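Side-chain contact in Udp-n-acetylglucosamine pyrophosphorylase (PDB 4BQH), which probably catalyses the formation of UDP-N-acetylglucosamine and diphosphate from UTP and N-acetylglucosamine 1-phosphate: residues R430-G435 / H459-I464. Numbering follows the deposited sequence.
Sequences RDDEFG and HTRWLI
A single salt bridge carries the direct charge pairing here: R461 NH2 lies 2.7 Å from D432 OD1, and placed hydrogens make it a hydrogen bond with an N-H...O angle of 138°. The bond is therefore short but bent. NH2 approaches OD1 close to the line of its C-O bond, while OD1 itself sits somewhat off the guanidinium plane, and the carboxylate and guanidinium planes stand 47° apart; with R461 NE 3.9 Å from D432 OD1, the contact is end-on through one nitrogen, not a two-pronged pairing. R461 gets there by pointing its CB at the 430-435 segment and bending at chi3 (-61°), which turns the guanidinium toward D432. The other oxygen of D432, OD2, has a long, weak ion pair with R91.

Both segments belong to the UDPGP-family, GT-A-like part of the chain. The short helix 430-433, little more than a turn, follows strand 423-427 of the central mixed sheet, and R461 reaches it from the long helix 448-471, so the contact joins the turn of helix just past that strand to helix 448-471, at the protein surface.

Water-mediated bonds supplement the ion pair. One water accepts from R461 NH2 at 2.9 Å and donates to D431 O at 2.7 Å, lying in the guanidinium plane at its edge. A second water links R461 NH1 to D431 OD2 through two long, weak bonds, while D431 OD1 is salt-bridged to R312.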
ATOM      1  N   ARG A 430     -13.543   4.662  -7.231  1.00 11.63           N
ATOM      2  CA  ARG A 430     -12.739   5.370  -6.228  1.00 12.31           C
ATOM      3  C   ARG A 430     -13.430   5.370  -4.871  1.00 13.02           C
ATOM      4  O   ARG A 430     -12.818   5.138  -3.840  1.00 13.45           O
ATOM      5  CB  ARG A 430     -12.453   6.818  -6.666  1.00 12.77           C
ATOM      6  CG  ARG A 430     -11.580   7.587  -5.671  1.00 13.57           C
ATOM      7  CD  ARG A 430     -11.510   9.072  -6.021  1.00 14.63           C
ATOM      8  NE  ARG A 430     -10.927   9.294  -7.344  1.00 14.81           N
ATOM      9  CZ  ARG A 430      -9.842  10.042  -7.586  1.00 15.71           C
ATOM     10  NH1 ARG A 430      -9.179  10.634  -6.596  1.00 14.81           N
ATOM     11  NH2 ARG A 430      -9.416  10.187  -8.838  1.00 15.82           N
ATOM     12  N   ASP A 431     -14.729   5.623  -4.898  1.00 13.60           N
ATOM     13  CA  ASP A 431     -15.453   5.775  -3.656  1.00 15.02           C
ATOM     14  C   ASP A 431     -15.641   4.457  -2.903  1.00 14.71           C
ATOM     15  O   ASP A 431     -16.056   4.482  -1.747  1.00 15.08           O
ATOM     16  CB  ASP A 431     -16.768   6.507  -3.905  1.00 17.01           C
ATOM     17  CG  ASP A 431     -16.559   7.994  -4.202  1.00 19.30           C
ATOM     18  OD1 ASP A 431     -15.418   8.453  -4.405  1.00 21.48           O
ATOM     19  OD2 ASP A 431     -17.553   8.722  -4.217  1.00 22.99           O
ATOM     20  N   ASP A 432     -15.306   3.330  -3.537  1.00 14.00           N
ATOM     21  CA  ASP A 432     -15.341   2.027  -2.883  1.00 14.00           C
ATOM     22  C   ASP A 432     -13.942   1.574  -2.432  1.00 13.61           C
ATOM     23  O   ASP A 432     -13.816   0.632  -1.639  1.00 13.35           O
ATOM     24  CB  ASP A 432     -15.924   0.956  -3.833  1.00 16.16           C
ATOM     25  CG  ASP A 432     -17.418   1.132  -4.093  1.00 19.87           C
ATOM     26  OD1 ASP A 432     -18.124   1.756  -3.255  1.00 21.67           O
ATOM     27  OD2 ASP A 432     -17.890   0.610  -5.132  1.00 20.71           O
ATOM     28  N   GLU A 433     -12.899   2.239  -2.932  1.00 11.73           N
ATOM     29  CA  GLU A 433     -11.570   1.656  -2.930  1.00 12.47           C
ATOM     30  C   GLU A 433     -10.460   2.579  -2.426  1.00 11.90           C
ATOM     31  O   GLU A 433      -9.389   2.107  -2.115  1.00 11.96           O
ATOM     32  CB  GLU A 433     -11.221   1.194  -4.356  1.00 13.08           C
ATOM     33  CG  GLU A 433     -12.073   0.050  -4.899  1.00 14.40           C
ATOM     34  CD  GLU A 433     -11.432  -1.319  -4.708  1.00 16.46           C
ATOM     35  OE1 GLU A 433     -10.217  -1.388  -4.520  1.00 15.66           O
ATOM     36  OE2 GLU A 433     -12.154  -2.332  -4.773  1.00 18.64           O
ATOM     37  N   PHE A 434     -10.711   3.884  -2.338  1.00 11.90           N
ATOM     38  CA  PHE A 434      -9.620   4.818  -2.089  1.00 12.36           C
ATOM     39  C   PHE A 434     -10.085   6.006  -1.246  1.00 12.30           C
ATOM     40  O   PHE A 434     -10.742   6.899  -1.769  1.00 13.39           O
ATOM     41  CB  PHE A 434      -9.066   5.290  -3.454  1.00 12.63           C
ATOM     42  CG  PHE A 434      -7.896   6.253  -3.366  1.00 13.08           C
ATOM     43  CD1 PHE A 434      -6.669   5.845  -2.854  1.00 12.88           C
ATOM     44  CD2 PHE A 434      -8.037   7.566  -3.816  1.00 13.41           C
ATOM     45  CE1 PHE A 434      -5.609   6.748  -2.763  1.00 13.27           C
ATOM     46  CE2 PHE A 434      -6.976   8.467  -3.771  1.00 13.56           C
ATOM     47  CZ  PHE A 434      -5.753   8.054  -3.254  1.00 13.84           C
ATOM     48  N   GLY A 435      -9.691   6.000   0.035  1.00 12.44           N
ATOM     49  CA  GLY A 435     -10.033   7.042   1.037  1.00 12.31           C
ATOM     50  C   GLY A 435      -8.800   7.262   1.903  1.00 12.18           C
ATOM     51  O   GLY A 435      -8.721   6.770   3.043  1.00 12.39           O
ATOM     52  N   HIS A 459     -21.004   1.276   3.050  1.00 12.68           N
ATOM     53  CA  HIS A 459     -21.746   0.315   3.896  1.00 12.98           C
ATOM     54  C   HIS A 459     -23.237   0.490   3.764  1.00 13.54           C
ATOM     55  O   HIS A 459     -24.001  -0.482   3.819  1.00 12.91           O
ATOM     56  CB  HIS A 459     -21.295   0.425   5.342  1.00 13.11           C
ATOM     57  CG  HIS A 459     -19.860   0.027   5.539  1.00 13.81           C
ATOM     58  ND1 HIS A 459     -19.203   0.233   6.685  1.00 13.49           N
ATOM     59  CD2 HIS A 459     -18.932  -0.510   4.639  1.00 14.06           C
ATOM     60  CE1 HIS A 459     -17.946  -0.215   6.555  1.00 13.83           C
ATOM     61  NE2 HIS A 459     -17.780  -0.646   5.293  1.00 13.95           N
ATOM     62  N   THR A 460     -23.657   1.737   3.583  1.00 12.76           N
ATOM     63  CA  THR A 460     -25.060   2.067   3.375  1.00 13.78           C
ATOM     64  C   THR A 460     -25.572   1.433   2.107  1.00 13.80           C
ATOM     65  O   THR A 460     -26.671   0.902   2.086  1.00 14.06           O
ATOM     66  CB  THR A 460     -25.297   3.592   3.348  1.00 13.54           C
ATOM     67  OG1 THR A 460     -24.842   4.159   4.580  1.00 14.02           O
ATOM     68  CG2 THR A 460     -26.777   3.914   3.182  1.00 15.22           C
ATOM     69  N   ARG A 461     -24.776   1.483   1.036  1.00 14.13           N
ATOM     70  CA  ARG A 461     -25.157   0.808  -0.180  1.00 15.57           C
ATOM     71  C   ARG A 461     -25.284  -0.699   0.047  1.00 14.70           C
ATOM     72  O   ARG A 461     -26.210  -1.317  -0.469  1.00 14.77           O
ATOM     73  CB  ARG A 461     -24.162   1.085  -1.324  1.00 17.04           C
ATOM     74  CG  ARG A 461     -24.305   2.481  -1.926  1.00 18.83           C
ATOM     75  CD  ARG A 461     -23.357   2.729  -3.108  1.00 20.88           C
ATOM     76  NE  ARG A 461     -21.922   2.636  -2.774  1.00 20.76           N
ATOM     77  CZ  ARG A 461     -21.163   3.660  -2.381  1.00 21.23           C
ATOM     78  NH1 ARG A 461     -21.691   4.869  -2.250  1.00 23.62           N
ATOM     79  NH2 ARG A 461     -19.873   3.482  -2.129  1.00 21.29           N
ATOM     80  N   TRP A 462     -24.364  -1.291   0.813  1.00 13.93           N
ATOM     81  CA  TRP A 462     -24.415  -2.737   1.001  1.00 14.25           C
ATOM     82  C   TRP A 462     -25.665  -3.135   1.730  1.00 14.13           C
ATOM     83  O   TRP A 462     -26.315  -4.137   1.385  1.00 14.06           O
ATOM     84  CB  TRP A 462     -23.253  -3.250   1.818  1.00 14.17           C
ATOM     85  CG  TRP A 462     -21.910  -3.123   1.201  1.00 14.86           C
ATOM     86  CD1 TRP A 462     -21.591  -2.844  -0.127  1.00 15.84           C
ATOM     87  CD2 TRP A 462     -20.644  -3.358   1.866  1.00 15.37           C
ATOM     88  NE1 TRP A 462     -20.223  -2.826  -0.295  1.00 16.69           N
ATOM     89  CE2 TRP A 462     -19.603  -3.150   0.859  1.00 15.37           C
ATOM     90  CE3 TRP A 462     -20.274  -3.706   3.166  1.00 14.88           C
ATOM     91  CZ2 TRP A 462     -18.264  -3.286   1.161  1.00 15.21           C
ATOM     92  CZ3 TRP A 462     -18.918  -3.824   3.465  1.00 15.27           C
ATOM     93  CH2 TRP A 462     -17.933  -3.604   2.477  1.00 14.69           C
ATOM     94  N   LEU A 463     -26.004  -2.360   2.758  1.00 14.15           N
ATOM     95  CA  LEU A 463     -27.171  -2.690   3.583  1.00 14.67           C
ATOM     96  C   LEU A 463     -28.481  -2.532   2.805  1.00 15.35           C
ATOM     97  O   LEU A 463     -29.363  -3.400   2.901  1.00 15.52           O
ATOM     98  CB  LEU A 463     -27.172  -1.834   4.855  1.00 14.18           C
ATOM     99  CG  LEU A 463     -28.331  -2.123   5.816  1.00 14.25           C
ATOM    100  CD1 LEU A 463     -28.361  -3.604   6.186  1.00 14.36           C
ATOM    101  CD2 LEU A 463     -28.189  -1.247   7.061  1.00 13.82           C
ATOM    102  N   ILE A 464     -28.596  -1.454   2.020  1.00 15.75           N
ATOM    103  CA  ILE A 464     -29.781  -1.235   1.157  1.00 18.02           C
ATOM    104  C   ILE A 464     -29.938  -2.391   0.169  1.00 18.05           C
ATOM    105  O   ILE A 464     -31.029  -2.939   0.022  1.00 17.86           O
ATOM    106  CB  ILE A 464     -29.764   0.131   0.443  1.00 18.51           C
ATOM    107  CG1 ILE A 464     -29.973   1.229   1.471  1.00 19.94           C
ATOM    108  CG2 ILE A 464     -30.874   0.247  -0.618  1.00 19.39           C
ATOM    109  CD1 ILE A 464     -29.706   2.620   0.954  1.00 20.97           C
TER
HETATM  110  O   HOH W   1     -18.323   5.523  -0.762  1.00 17.46           O
HETATM  111  O   HOH W   2     -19.743   7.642  -1.987  1.00 27.30           O